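Local coordinates for protein putative alpha-N-acetylgalactosaminidase (Bacillus halodurans C-125, PDB 3CC1) that probably acts as a glycoside hydrolase that releases terminal alpha-linked N-acetylgalactosamine from glycoconjugates, at residues A[309-315]-A[338-344]; A[2-7]-A[267-271]. All blocks are in the same frame, centred on the assembly; numbering follows the deposited sequence. Where two conformers were deposited one is given.

Contact 1: residues A[309-315]-A[338-344]; sequences AICHSPL and LSINQKS. Unlike the reference sequence in segment 309-315: His312 (reference Arg).
The amide nitrogen of Asn341 is held between two backbone carbonyls: it gives a nearly straight bond (160°) to Ser313 O, with ND2 and that oxygen 2.7 Å apart, and a weak one to Trp308 O. CG lies anti to the backbone N (chi1 179°), which carries the amide out from helix 335-343 to the turn after helix 298-310, while OD1 accepts from Gln342 NE2 at 2.8 Å and is thereby kept in its orientation. An alanine here would take away the amide and is likely to leave Ser313 O without its donor and Gln342 NE2 with one acceptor fewer.

Just past helix 298-310, His312 (arginine in the reference sequence) takes positive phi and completes a Schellman motif. Its ND1 donates to Asn341 O at 2.7 Å, from above the carbonyl plane; NE2 weakly reaches Ser344 O and, also weakly, Asn347 OD1. Ser344 OG turns back to Ile340 O, 2.6 Å away. Small Ala309 suits the close approach, its CA 4.2 Å from Asn341 CA, and its O makes a CA-H...O contact there. Leu315 CD1 meets Leu338 CD2 at 3.8 Å.

Ile310 rests on strand 356-362, Leu338 touches strand 14-17, and Leu315 opens strand 315-317.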
ATOM      1  N   ALA A 309     -15.085 -18.668  -9.491  1.00 21.91           N
ATOM      2  CA  ALA A 309     -16.240 -18.780 -10.421  1.00 21.86           C
ATOM      3  C   ALA A 309     -16.477 -17.489 -11.200  1.00 22.12           C
ATOM      4  O   ALA A 309     -16.516 -17.494 -12.412  1.00 22.17           O
ATOM      5  CB  ALA A 309     -17.525 -19.165  -9.659  1.00 21.45           C
ATOM      6  N   ILE A 310     -16.575 -16.377 -10.482  1.00 22.36           N
ATOM      7  CA  ILE A 310     -17.003 -15.105 -11.060  1.00 23.39           C
ATOM      8  C   ILE A 310     -15.928 -14.506 -11.959  1.00 24.43           C
ATOM      9  O   ILE A 310     -16.243 -13.736 -12.855  1.00 25.41           O
ATOM     10  CB  ILE A 310     -17.408 -14.093  -9.956  1.00 23.73           C
ATOM     11  CG1 ILE A 310     -18.369 -13.021 -10.516  1.00 26.36           C
ATOM     12  CG2 ILE A 310     -16.167 -13.436  -9.328  1.00 21.12           C
ATOM     13  CD1 ILE A 310     -19.805 -13.348 -10.351  1.00 27.96           C
ATOM     14  N   CYS A 311     -14.665 -14.905 -11.792  1.00 24.63           N
ATOM     15  CA  CYS A 311     -13.634 -14.372 -12.693  1.00 25.57           C
ATOM     16  C   CYS A 311     -13.169 -15.336 -13.825  1.00 25.23           C
ATOM     17  O   CYS A 311     -12.290 -15.000 -14.620  1.00 24.56           O
ATOM     18  CB  CYS A 311     -12.472 -13.777 -11.900  1.00 26.65           C
ATOM     19  SG  CYS A 311     -11.319 -14.947 -11.330  1.00 31.13           S
ATOM     20  N   HIS A 312     -13.819 -16.495 -13.929  1.00 24.82           N
ATOM     21  CA  HIS A 312     -13.499 -17.498 -14.972  1.00 23.40           C
ATOM     22  C   HIS A 312     -12.119 -18.146 -14.776  1.00 23.21           C
ATOM     23  O   HIS A 312     -11.433 -18.439 -15.734  1.00 22.78           O
ATOM     24  CB  HIS A 312     -13.552 -16.881 -16.370  1.00 23.99           C
ATOM     25  CG  HIS A 312     -14.931 -16.536 -16.853  1.00 24.03           C
ATOM     26  ND1 HIS A 312     -15.976 -17.430 -16.826  1.00 24.69           N
ATOM     27  CD2 HIS A 312     -15.414 -15.415 -17.440  1.00 22.52           C
ATOM     28  CE1 HIS A 312     -17.048 -16.870 -17.352  1.00 22.79           C
ATOM     29  NE2 HIS A 312     -16.729 -15.653 -17.750  1.00 20.86           N
ATOM     30  N   SER A 313     -11.717 -18.386 -13.536  1.00 22.14           N
ATOM     31  CA  SER A 313     -10.487 -19.107 -13.304  1.00 21.90           C
ATOM     32  C   SER A 313     -10.687 -20.592 -13.701  1.00 22.09           C
ATOM     33  O   SER A 313     -11.778 -21.168 -13.456  1.00 22.20           O
ATOM     34  CB  SER A 313     -10.093 -19.016 -11.819  1.00 21.73           C
ATOM     35  OG  SER A 313      -8.829 -19.644 -11.553  1.00 23.05           O
ATOM     36  N   PRO A 314      -9.647 -21.224 -14.270  1.00 21.92           N
ATOM     37  CA  PRO A 314      -9.700 -22.683 -14.276  1.00 22.04           C
ATOM     38  C   PRO A 314      -9.992 -23.215 -12.898  1.00 21.40           C
ATOM     39  O   PRO A 314      -9.618 -22.608 -11.911  1.00 21.42           O
ATOM     40  CB  PRO A 314      -8.297 -23.112 -14.717  1.00 23.14           C
ATOM     41  CG  PRO A 314      -7.694 -21.935 -15.332  1.00 24.45           C
ATOM     42  CD  PRO A 314      -8.385 -20.706 -14.821  1.00 22.77           C
ATOM     43  N   LEU A 315     -10.687 -24.338 -12.857  1.00 21.45           N
ATOM     44  CA  LEU A 315     -11.055 -25.015 -11.625  1.00 22.18           C
ATOM     45  C   LEU A 315     -10.313 -26.338 -11.594  1.00 22.56           C
ATOM     46  O   LEU A 315     -10.757 -27.309 -12.197  1.00 23.12           O
ATOM     47  CB  LEU A 315     -12.587 -25.264 -11.570  1.00 21.66           C
ATOM     48  CG  LEU A 315     -13.477 -24.009 -11.592  1.00 22.85           C
ATOM     49  CD1 LEU A 315     -15.024 -24.365 -11.460  1.00 20.63           C
ATOM     50  CD2 LEU A 315     -13.051 -22.964 -10.539  1.00 22.10           C
ATOM     51  N   LEU A 338     -21.080 -23.592 -11.185  1.00 23.61           N
ATOM     52  CA  LEU A 338     -20.269 -24.013 -12.307  1.00 23.28           C
ATOM     53  C   LEU A 338     -20.689 -23.274 -13.550  1.00 24.13           C
ATOM     54  O   LEU A 338     -19.886 -22.926 -14.403  1.00 23.88           O
ATOM     55  CB  LEU A 338     -20.397 -25.518 -12.532  1.00 23.53           C
ATOM     56  CG  LEU A 338     -19.862 -26.436 -11.411  1.00 22.08           C
ATOM     57  CD1 LEU A 338     -20.114 -27.931 -11.780  1.00 20.69           C
ATOM     58  CD2 LEU A 338     -18.392 -26.095 -11.090  1.00 20.49           C
ATOM     59  N   SER A 339     -21.981 -23.021 -13.654  1.00 24.33           N
ATOM     60  CA  SER A 339     -22.464 -22.282 -14.790  1.00 25.06           C
ATOM     61  C   SER A 339     -21.958 -20.811 -14.832  1.00 23.60           C
ATOM     62  O   SER A 339     -21.721 -20.236 -15.907  1.00 23.97           O
ATOM     63  CB  SER A 339     -23.974 -22.375 -14.810  1.00 26.07           C
ATOM     64  OG  SER A 339     -24.441 -21.435 -15.731  1.00 31.84           O
ATOM     65  N   ILE A 340     -21.735 -20.220 -13.669  1.00 22.86           N
ATOM     66  CA  ILE A 340     -21.106 -18.883 -13.616  1.00 22.60           C
ATOM     67  C   ILE A 340     -19.704 -18.973 -14.234  1.00 22.66           C
ATOM     68  O   ILE A 340     -19.355 -18.197 -15.136  1.00 21.61           O
ATOM     69  CB  ILE A 340     -21.071 -18.287 -12.172  1.00 22.06           C
ATOM     70  CG1 ILE A 340     -22.497 -18.109 -11.672  1.00 22.84           C
ATOM     71  CG2 ILE A 340     -20.317 -16.968 -12.136  1.00 20.94           C
ATOM     72  CD1 ILE A 340     -22.662 -17.923 -10.196  1.00 21.77           C
ATOM     73  N   ASN A 341     -18.914 -19.934 -13.750  1.00 22.76           N
ATOM     74  CA  ASN A 341     -17.517 -20.110 -14.219  1.00 23.01           C
ATOM     75  C   ASN A 341     -17.447 -20.467 -15.712  1.00 22.61           C
ATOM     76  O   ASN A 341     -16.559 -20.015 -16.471  1.00 22.88           O
ATOM     77  CB  ASN A 341     -16.843 -21.214 -13.412  1.00 22.84           C
ATOM     78  CG  ASN A 341     -15.403 -21.479 -13.858  1.00 23.87           C
ATOM     79  OD1 ASN A 341     -15.142 -22.387 -14.649  1.00 23.34           O
ATOM     80  ND2 ASN A 341     -14.477 -20.687 -13.353  1.00 20.43           N
ATOM     81  N   GLN A 342     -18.415 -21.260 -16.154  1.00 22.61           N
ATOM     82  CA  GLN A 342     -18.352 -21.851 -17.501  1.00 22.59           C
ATOM     83  C   GLN A 342     -19.137 -21.084 -18.589  1.00 23.68           C
ATOM     84  O   GLN A 342     -18.865 -21.248 -19.795  1.00 22.51           O
ATOM     85  CB  GLN A 342     -18.867 -23.300 -17.483  1.00 22.54           C
ATOM     86  CG  GLN A 342     -17.978 -24.305 -16.735  1.00 24.28           C
ATOM     87  CD  GLN A 342     -16.671 -24.553 -17.465  1.00 23.71           C
ATOM     88  OE1 GLN A 342     -16.661 -25.199 -18.493  1.00 21.12           O
ATOM     89  NE2 GLN A 342     -15.583 -23.995 -16.954  1.00 22.84           N
ATOM     90  N   LYS A 343     -20.120 -20.289 -18.155  1.00 23.67           N
ATOM     91  CA  LYS A 343     -21.072 -19.680 -19.095  1.00 24.70           C
ATOM     92  C   LYS A 343     -21.289 -18.170 -18.988  1.00 23.84           C
ATOM     93  O   LYS A 343     -21.799 -17.554 -19.919  1.00 24.23           O
ATOM     94  CB  LYS A 343     -22.430 -20.387 -18.975  1.00 25.20           C
ATOM     95  CG  LYS A 343     -22.411 -21.864 -19.384  1.00 29.00           C
ATOM     96  CD  LYS A 343     -22.219 -22.033 -20.898  1.00 34.28           C
ATOM     97  CE  LYS A 343     -22.003 -23.503 -21.330  1.00 37.87           C
ATOM     98  NZ  LYS A 343     -20.563 -23.909 -21.328  1.00 37.26           N
ATOM     99  N   SER A 344     -20.936 -17.564 -17.861  1.00 23.84           N
ATOM    100  CA  SER A 344     -21.251 -16.139 -17.670  1.00 23.37           C
ATOM    101  C   SER A 344     -20.332 -15.221 -18.496  1.00 22.95           C
ATOM    102  O   SER A 344     -19.247 -15.602 -18.923  1.00 22.34           O
ATOM    103  CB  SER A 344     -21.244 -15.772 -16.181  1.00 23.69           C
ATOM    104  OG  SER A 344     -19.944 -15.726 -15.668  1.00 22.19           O
TER

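Contact 2: residues A[2-7]-A[267-271]; sequences MEVNRL and GHWPD
Leu7 lays a methyl on the indole of Trp269: CD1 stands 3.6 Å from the centroid of the six-membered ring and only 6° off its normal, a CH-pi contact over the face. With CG anti to the carbonyl carbon (chi1 -66°), the branch swings over the indole. Leucine suits this place because its apolar fork sets CD1 over the face while CG packs 3.7 Å from Trp269 CH2. CD1 also comes within 3.4 Å of Gly267 O.

Backbone carbonyls approach the far end of the six-membered ring. Val4 O lies at the edge, near its plane and 3.1 Å from Trp269 CZ3, probably favourable with the slightly positive ring hydrogens; Asn5 O comes obliquely, 3.2 Å from CH2. In the conformer described, one of two deposited, selenomethionine Met2 brings SE obliquely to the ring in a Met-aromatic contact, and its bent chain puts CE 3.4 Å from His268 O. Gly267 suits a backbone with positive phi (83°), which favours glycine.

The loose side is formed by His268 and Arg6, whose side chains point away, ND1 bonding to Thr266 OG1 and NH1 to Ala9 O. Glu3, buried at the subunit contact, forms a salt bridge with Arg348 of the second subunit.

The arrangement is a CH-pi contact between a loop tryptophan and the N-terminal segment leading into strand 14-17 of the alpha-galactosidase-type TIM barrel.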
HETATM    1  N   MSE A   2     -11.245  -9.641 -18.337  0.50 25.01           N
HETATM    2  CA  MSE A   2     -11.628 -10.825 -19.121  0.50 24.17           C
HETATM    3  C   MSE A   2     -13.098 -11.088 -18.906  0.50 24.06           C
HETATM    4  O   MSE A   2     -13.525 -11.458 -17.805  0.50 24.17           O
HETATM    5  CB  MSE A   2     -10.815 -12.058 -18.699  0.50 24.60           C
HETATM    6  CG  MSE A   2     -11.322 -13.427 -19.268  0.50 23.79           C
HETATM    7 SE   MSE A   2     -11.404 -13.510 -21.211  0.37 22.27          SE
HETATM    8  CE  MSE A   2      -9.538 -13.174 -21.627  0.50 18.60           C
ATOM      9  N   GLU A   3     -13.882 -10.884 -19.955  1.00 23.31           N
ATOM     10  CA  GLU A   3     -15.351 -10.896 -19.808  1.00 23.98           C
ATOM     11  C   GLU A   3     -16.111 -11.896 -20.673  1.00 24.40           C
ATOM     12  O   GLU A   3     -17.322 -11.755 -20.866  1.00 25.01           O
ATOM     13  CB  GLU A   3     -15.898  -9.495 -20.129  1.00 24.22           C
ATOM     14  CG  GLU A   3     -15.504  -8.378 -19.146  1.00 23.88           C
ATOM     15  CD  GLU A   3     -16.226  -7.070 -19.443  1.00 25.52           C
ATOM     16  OE1 GLU A   3     -17.105  -7.033 -20.347  1.00 26.39           O
ATOM     17  OE2 GLU A   3     -15.932  -6.056 -18.769  1.00 25.76           O
ATOM     18  N   VAL A   4     -15.407 -12.897 -21.188  1.00 24.54           N
ATOM     19  CA  VAL A   4     -16.010 -13.956 -21.986  1.00 24.74           C
ATOM     20  C   VAL A   4     -15.816 -15.314 -21.328  1.00 25.76           C
ATOM     21  O   VAL A   4     -14.882 -15.531 -20.582  1.00 26.80           O
ATOM     22  CB  VAL A   4     -15.500 -13.942 -23.458  1.00 24.73           C
ATOM     23  CG1 VAL A   4     -15.908 -12.618 -24.127  1.00 23.55           C
ATOM     24  CG2 VAL A   4     -13.947 -14.224 -23.561  1.00 22.62           C
ATOM     25  N   ASN A   5     -16.718 -16.241 -21.617  1.00 26.78           N
ATOM     26  CA  ASN A   5     -16.642 -17.586 -21.046  1.00 27.24           C
ATOM     27  C   ASN A   5     -15.980 -18.561 -22.035  1.00 28.76           C
ATOM     28  O   ASN A   5     -15.697 -19.705 -21.703  1.00 28.94           O
ATOM     29  CB  ASN A   5     -18.031 -18.093 -20.689  1.00 26.93           C
ATOM     30  CG  ASN A   5     -18.874 -18.370 -21.919  1.00 28.47           C
ATOM     31  OD1 ASN A   5     -19.181 -17.452 -22.676  1.00 26.28           O
ATOM     32  ND2 ASN A   5     -19.233 -19.634 -22.135  1.00 25.08           N
ATOM     33  N   ARG A   6     -15.782 -18.099 -23.264  1.00 30.09           N
ATOM     34  CA  ARG A   6     -15.135 -18.898 -24.294  1.00 31.19           C
ATOM     35  C   ARG A   6     -13.992 -18.175 -24.939  1.00 30.81           C
ATOM     36  O   ARG A   6     -14.079 -17.012 -25.354  1.00 30.34           O
ATOM     37  CB  ARG A   6     -16.127 -19.334 -25.368  1.00 32.55           C
ATOM     38  CG  ARG A   6     -16.691 -20.710 -25.106  1.00 36.53           C
ATOM     39  CD  ARG A   6     -17.655 -21.209 -26.184  1.00 41.49           C
ATOM     40  NE  ARG A   6     -18.699 -22.028 -25.547  1.00 43.97           N
ATOM     41  CZ  ARG A   6     -18.583 -23.319 -25.201  1.00 44.60           C
ATOM     42  NH1 ARG A   6     -17.481 -24.026 -25.464  1.00 42.76           N
ATOM     43  NH2 ARG A   6     -19.606 -23.914 -24.594  1.00 45.19           N
ATOM     44  N   LEU A   7     -12.910 -18.913 -25.048  1.00 31.27           N
ATOM     45  CA  LEU A   7     -11.716 -18.467 -25.746  1.00 31.39           C
ATOM     46  C   LEU A   7     -11.333 -19.582 -26.697  1.00 32.58           C
ATOM     47  O   LEU A   7     -11.234 -20.747 -26.314  1.00 32.40           O
ATOM     48  CB  LEU A   7     -10.580 -18.138 -24.765  1.00 30.87           C
ATOM     49  CG  LEU A   7     -10.773 -16.946 -23.826  1.00 28.95           C
ATOM     50  CD1 LEU A   7      -9.645 -16.865 -22.807  1.00 25.72           C
ATOM     51  CD2 LEU A   7     -10.901 -15.674 -24.622  1.00 27.56           C
ATOM     52  N   GLY A 267      -5.346 -12.115 -23.254  1.00 32.37           N
ATOM     53  CA  GLY A 267      -6.539 -12.854 -23.688  1.00 31.98           C
ATOM     54  C   GLY A 267      -6.530 -14.288 -23.202  1.00 31.35           C
ATOM     55  O   GLY A 267      -6.865 -15.211 -23.945  1.00 31.75           O
ATOM     56  N   HIS A 268      -6.127 -14.475 -21.954  1.00 30.15           N
ATOM     57  CA  HIS A 268      -6.199 -15.775 -21.300  1.00 30.26           C
ATOM     58  C   HIS A 268      -7.008 -15.666 -20.039  1.00 28.85           C
ATOM     59  O   HIS A 268      -7.263 -14.576 -19.553  1.00 28.78           O
ATOM     60  CB  HIS A 268      -4.785 -16.316 -21.025  1.00 31.02           C
ATOM     61  CG  HIS A 268      -4.052 -16.702 -22.278  1.00 35.01           C
ATOM     62  ND1 HIS A 268      -3.034 -15.939 -22.817  1.00 38.99           N
ATOM     63  CD2 HIS A 268      -4.238 -17.737 -23.133  1.00 37.01           C
ATOM     64  CE1 HIS A 268      -2.616 -16.499 -23.940  1.00 39.28           C
ATOM     65  NE2 HIS A 268      -3.328 -17.594 -24.153  1.00 38.74           N
ATOM     66  N   TRP A 269      -7.457 -16.790 -19.532  1.00 28.43           N
ATOM     67  CA  TRP A 269      -8.218 -16.792 -18.268  1.00 28.18           C
ATOM     68  C   TRP A 269      -7.248 -16.413 -17.191  1.00 27.10           C
ATOM     69  O   TRP A 269      -6.075 -16.737 -17.305  1.00 25.47           O
ATOM     70  CB  TRP A 269      -8.752 -18.184 -17.869  1.00 28.54           C
ATOM     71  CG  TRP A 269      -9.366 -18.946 -18.938  1.00 30.81           C
ATOM     72  CD1 TRP A 269      -8.893 -20.101 -19.527  1.00 33.81           C
ATOM     73  CD2 TRP A 269     -10.567 -18.637 -19.564  1.00 29.10           C
ATOM     74  NE1 TRP A 269      -9.758 -20.512 -20.507  1.00 33.21           N
ATOM     75  CE2 TRP A 269     -10.796 -19.621 -20.547  1.00 32.75           C
ATOM     76  CE3 TRP A 269     -11.489 -17.618 -19.400  1.00 30.87           C
ATOM     77  CZ2 TRP A 269     -11.901 -19.612 -21.343  1.00 30.12           C
ATOM     78  CZ3 TRP A 269     -12.579 -17.624 -20.190  1.00 29.09           C
ATOM     79  CH2 TRP A 269     -12.772 -18.600 -21.146  1.00 30.16           C
ATOM     80  N   PRO A 270      -7.749 -15.791 -16.119  1.00 26.07           N
ATOM     81  CA  PRO A 270      -6.929 -15.637 -14.926  1.00 26.80           C
ATOM     82  C   PRO A 270      -6.863 -16.940 -14.133  1.00 27.72           C
ATOM     83  O   PRO A 270      -7.906 -17.506 -13.725  1.00 30.89           O
ATOM     84  CB  PRO A 270      -7.673 -14.567 -14.125  1.00 25.23           C
ATOM     85  CG  PRO A 270      -9.162 -14.826 -14.524  1.00 26.41           C
ATOM     86  CD  PRO A 270      -9.120 -15.267 -15.947  1.00 25.81           C
ATOM     87  N   ASP A 271      -5.647 -17.379 -13.879  1.00 27.17           N
ATOM     88  CA  ASP A 271      -5.431 -18.517 -13.036  1.00 27.79           C
ATOM     89  C   ASP A 271      -5.209 -18.106 -11.588  1.00 26.19           C
ATOM     90  O   ASP A 271      -4.159 -17.560 -11.254  1.00 24.31           O
ATOM     91  CB  ASP A 271      -4.235 -19.320 -13.538  1.00 28.78           C
ATOM     92  CG  ASP A 271      -4.113 -20.677 -12.821  1.00 35.41           C
ATOM     93  OD1 ASP A 271      -5.000 -21.024 -11.977  1.00 39.04           O
ATOM     94  OD2 ASP A 271      -3.128 -21.402 -13.101  1.00 42.19           O
TER

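The centres of the two contacts lie about 9 Å apart, and along the chain contact 2 (2-7 with 267-271) closes before contact 1 (309-315 with 338-344) opens. They touch directly: Asn5 ND2 of contact 2 is 2.9 Å from Gln342 O of contact 1, a probable hydrogen bond, and Pro270 CG packs 3.1 Å from Cys311 O. Contact 1 borders the place where strands 14-17 and 315-317 of the parallel sheet meet, Leu315 pairing with Pro13 and Gly15, and segment 2-7 leads toward it. Helix 335-343 then runs on into strand 345-353 of the C-terminal antiparallel sheet, so together they tie the chain start to the junction of the barrel and the C-terminal domain.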